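Local coordinates for protein ribonuclease VapC (Haemophilus influenzae, PDB 6NKL) that is probably a magnesium-dependent RNase of the PIN family, acting as the toxin of a VapBC toxin-antitoxin system, at residues W101-A106 and Q122-L127. Residues are numbered along the deposited sequence; the frame is centred on the assembly and turned at random.
Sequences WIACHA and QRITDL
Ala-103 presents its methyl from helix 97-109 to two side chains of the loop that precedes strand 128-131. Its CB meets the end of Ile-124, CD1, at 3.6 Å, and Leu-127 CD2 at 3.9 Å. The other Leu-127 branch follows the helix on by almost one turn: CD1 lies 3.9 Å from the carbonyl O of Ala-103 and 4.0 Å from Ala-106 CB, so the forked leucine tip spans both alanines. Leu-127 reaches them with CG anti to its own backbone N (chi1 174°), while Ile-124 carries CG1 anti to its carbonyl carbon and extends CD1 to the helix. A type I turn from Ile-124 to Leu-127, closed by Leu-127 N to Ile-124 O at 3.0 Å, brings the two apolar side chains to the same helix face. Phe-121 also touches Ala-103 and Leu-127, and Leu-100, Leu-107 and Trp-84 pack on Ile-124. The side chains that meet here are all apolar and buried; the far side of the loop, with Gln-122, Arg-123 and Thr-125, is exposed. Ala-103 sits about 6 Å, side chain to side chain, from Asp-99, a predicted magnesium ligand, and the contact joins helix to the loop leading into strand 128-131, outermost in this chain's sheet, within the parallel alpha/beta fold of a PIN domain.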
ATOM      1  N   TRP B 101       3.854   4.835   0.475  1.00 27.50           N
ATOM      2  CA  TRP B 101       4.004   3.387   0.559  1.00 22.48           C
ATOM      3  C   TRP B 101       5.333   2.966  -0.057  1.00 26.69           C
ATOM      4  O   TRP B 101       6.037   2.135   0.501  1.00 23.36           O
ATOM      5  CB  TRP B 101       2.827   2.683  -0.121  1.00 24.03           C
ATOM      6  CG  TRP B 101       1.628   2.564   0.752  1.00 26.68           C
ATOM      7  CD1 TRP B 101       0.435   3.227   0.620  1.00 29.24           C
ATOM      8  CD2 TRP B 101       1.494   1.726   1.902  1.00 27.48           C
ATOM      9  NE1 TRP B 101      -0.435   2.840   1.608  1.00 29.53           N
ATOM     10  CE2 TRP B 101       0.195   1.924   2.414  1.00 31.38           C
ATOM     11  CE3 TRP B 101       2.349   0.834   2.555  1.00 26.44           C
ATOM     12  CZ2 TRP B 101      -0.258   1.263   3.539  1.00 24.35           C
ATOM     13  CZ3 TRP B 101       1.899   0.182   3.663  1.00 29.67           C
ATOM     14  CH2 TRP B 101       0.606   0.398   4.152  1.00 26.19           C
ATOM     15  N   ILE B 102       5.718   3.586  -1.176  1.00 29.11           N
ATOM     16  CA  ILE B 102       6.945   3.213  -1.869  1.00 29.09           C
ATOM     17  C   ILE B 102       8.152   3.530  -0.997  1.00 28.12           C
ATOM     18  O   ILE B 102       9.023   2.675  -0.774  1.00 26.27           O
ATOM     19  CB  ILE B 102       7.001   3.926  -3.235  1.00 26.20           C
ATOM     20  CG1 ILE B 102       5.951   3.353  -4.172  1.00 27.18           C
ATOM     21  CG2 ILE B 102       8.365   3.768  -3.938  1.00 27.62           C
ATOM     22  CD1 ILE B 102       5.768   4.187  -5.435  1.00 29.06           C
ATOM     23  N   ALA B 103       8.165   4.729  -0.409  1.00 23.89           N
ATOM     24  CA  ALA B 103       9.250   5.107   0.494  1.00 27.19           C
ATOM     25  C   ALA B 103       9.362   4.125   1.652  1.00 29.66           C
ATOM     26  O   ALA B 103      10.462   3.671   2.002  1.00 27.90           O
ATOM     27  CB  ALA B 103       9.032   6.535   1.007  1.00 26.85           C
ATOM     28  N   CYS B 104       8.227   3.779   2.262  1.00 28.54           N
ATOM     29  CA  CYS B 104       8.261   2.861   3.390  1.00 29.67           C
ATOM     30  C   CYS B 104       8.695   1.473   2.945  1.00 31.56           C
ATOM     31  O   CYS B 104       9.337   0.751   3.714  1.00 29.92           O
ATOM     32  CB  CYS B 104       6.886   2.803   4.066  1.00 27.45           C
ATOM     33  SG  CYS B 104       6.483   4.383   4.837  1.00 31.46           S
ATOM     34  N   HIS B 105       8.331   1.066   1.727  1.00 27.48           N
ATOM     35  CA  HIS B 105       8.860  -0.187   1.201  1.00 27.30           C
ATOM     36  C   HIS B 105      10.383  -0.164   1.167  1.00 26.22           C
ATOM     37  O   HIS B 105      11.046  -1.082   1.669  1.00 28.09           O
ATOM     38  CB  HIS B 105       8.319  -0.449  -0.175  1.00 24.43           C
ATOM     39  CG  HIS B 105       8.289  -1.895  -0.537  1.00 31.37           C
ATOM     40  ND1 HIS B 105       7.508  -2.386  -1.566  1.00 26.52           N
ATOM     41  CD2 HIS B 105       8.946  -2.961  -0.019  1.00 24.78           C
ATOM     42  CE1 HIS B 105       7.659  -3.699  -1.637  1.00 31.12           C
ATOM     43  NE2 HIS B 105       8.540  -4.069  -0.727  1.00 29.45           N
ATOM     44  N   ALA B 106      10.958   0.887   0.588  1.00 24.77           N
ATOM     45  CA  ALA B 106      12.411   1.015   0.602  1.00 27.13           C
ATOM     46  C   ALA B 106      12.957   0.994   2.033  1.00 28.72           C
ATOM     47  O   ALA B 106      13.939   0.303   2.312  1.00 28.27           O
ATOM     48  CB  ALA B 106      12.832   2.298  -0.112  1.00 26.76           C
ATOM     49  N   GLN B 122      12.634  14.158   1.147  1.00 35.38           N
ATOM     50  CA  GLN B 122      13.573  14.595   2.181  1.00 39.11           C
ATOM     51  C   GLN B 122      12.917  14.688   3.554  1.00 34.15           C
ATOM     52  O   GLN B 122      13.633  14.665   4.559  1.00 35.76           O
ATOM     53  CB  GLN B 122      14.193  15.952   1.823  1.00 41.44           C
ATOM     54  CG  GLN B 122      13.214  17.093   1.809  1.00 48.34           C
ATOM     55  CD  GLN B 122      13.753  18.361   1.153  1.00 58.78           C
ATOM     56  OE1 GLN B 122      14.882  18.395   0.650  1.00 60.30           O
ATOM     57  NE2 GLN B 122      12.930  19.411   1.145  1.00 56.90           N
ATOM     58  N   ARG B 123      11.578  14.777   3.624  1.00 31.36           N
ATOM     59  CA  ARG B 123      10.887  14.814   4.920  1.00 39.91           C
ATOM     60  C   ARG B 123      10.928  13.467   5.638  1.00 40.48           C
ATOM     61  O   ARG B 123      10.705  13.401   6.857  1.00 30.93           O
ATOM     62  CB  ARG B 123       9.429  15.234   4.732  1.00 36.05           C
ATOM     63  CG  ARG B 123       9.270  16.537   3.966  1.00 32.39           C
ATOM     64  CD  ARG B 123       7.843  16.777   3.569  1.00 39.58           C
ATOM     65  NE  ARG B 123       7.625  18.120   3.030  1.00 45.04           N
ATOM     66  CZ  ARG B 123       7.132  19.149   3.733  1.00 41.30           C
ATOM     67  NH1 ARG B 123       6.792  18.994   4.999  1.00 37.10           N
ATOM     68  NH2 ARG B 123       6.947  20.333   3.157  1.00 40.09           N
ATOM     69  N   ILE B 124      11.197  12.389   4.908  1.00 34.59           N
ATOM     70  CA  ILE B 124      11.361  11.074   5.512  1.00 28.18           C
ATOM     71  C   ILE B 124      12.858  10.932   5.775  1.00 36.33           C
ATOM     72  O   ILE B 124      13.639  10.446   4.944  1.00 34.47           O
ATOM     73  CB  ILE B 124      10.807   9.973   4.625  1.00 34.93           C
ATOM     74  CG1 ILE B 124       9.367  10.298   4.226  1.00 37.63           C
ATOM     75  CG2 ILE B 124      10.830   8.682   5.348  1.00 26.92           C
ATOM     76  CD1 ILE B 124       8.843   9.364   3.163  1.00 37.39           C
ATOM     77  N   THR B 125      13.262  11.344   6.967  1.00 37.13           N
ATOM     78  CA  THR B 125      14.666  11.648   7.208  1.00 37.58           C
ATOM     79  C   THR B 125      15.548  10.418   7.264  1.00 33.90           C
ATOM     80  O   THR B 125      16.765  10.557   7.102  1.00 39.13           O
ATOM     81  CB  THR B 125      14.778  12.434   8.505  1.00 41.24           C
ATOM     82  OG1 THR B 125      14.220  11.659   9.568  1.00 39.58           O
ATOM     83  CG2 THR B 125      13.990  13.742   8.397  1.00 36.89           C
ATOM     84  N   ASP B 126      14.989   9.223   7.481  1.00 30.59           N
ATOM     85  CA  ASP B 126      15.790   8.002   7.438  1.00 40.66           C
ATOM     86  C   ASP B 126      15.718   7.263   6.098  1.00 39.18           C
ATOM     87  O   ASP B 126      16.261   6.155   5.973  1.00 36.22           O
ATOM     88  CB  ASP B 126      15.412   7.068   8.592  1.00 42.49           C
ATOM     89  CG  ASP B 126      14.024   6.503   8.489  1.00 49.76           C
ATOM     90  OD1 ASP B 126      13.829   5.361   9.001  1.00 55.92           O
ATOM     91  OD2 ASP B 126      13.130   7.186   7.942  1.00 46.69           O
ATOM     92  N   LEU B 127      15.104   7.863   5.086  1.00 37.88           N
ATOM     93  CA  LEU B 127      15.047   7.260   3.765  1.00 34.04           C
ATOM     94  C   LEU B 127      16.347   7.516   3.031  1.00 30.44           C
ATOM     95  O   LEU B 127      16.791   8.660   2.933  1.00 32.48           O
ATOM     96  CB  LEU B 127      13.877   7.843   2.973  1.00 27.18           C
ATOM     97  CG  LEU B 127      13.766   7.412   1.523  1.00 26.99           C
ATOM     98  CD1 LEU B 127      13.567   5.930   1.472  1.00 29.71           C
ATOM     99  CD2 LEU B 127      12.611   8.135   0.881  1.00 31.49           C
TER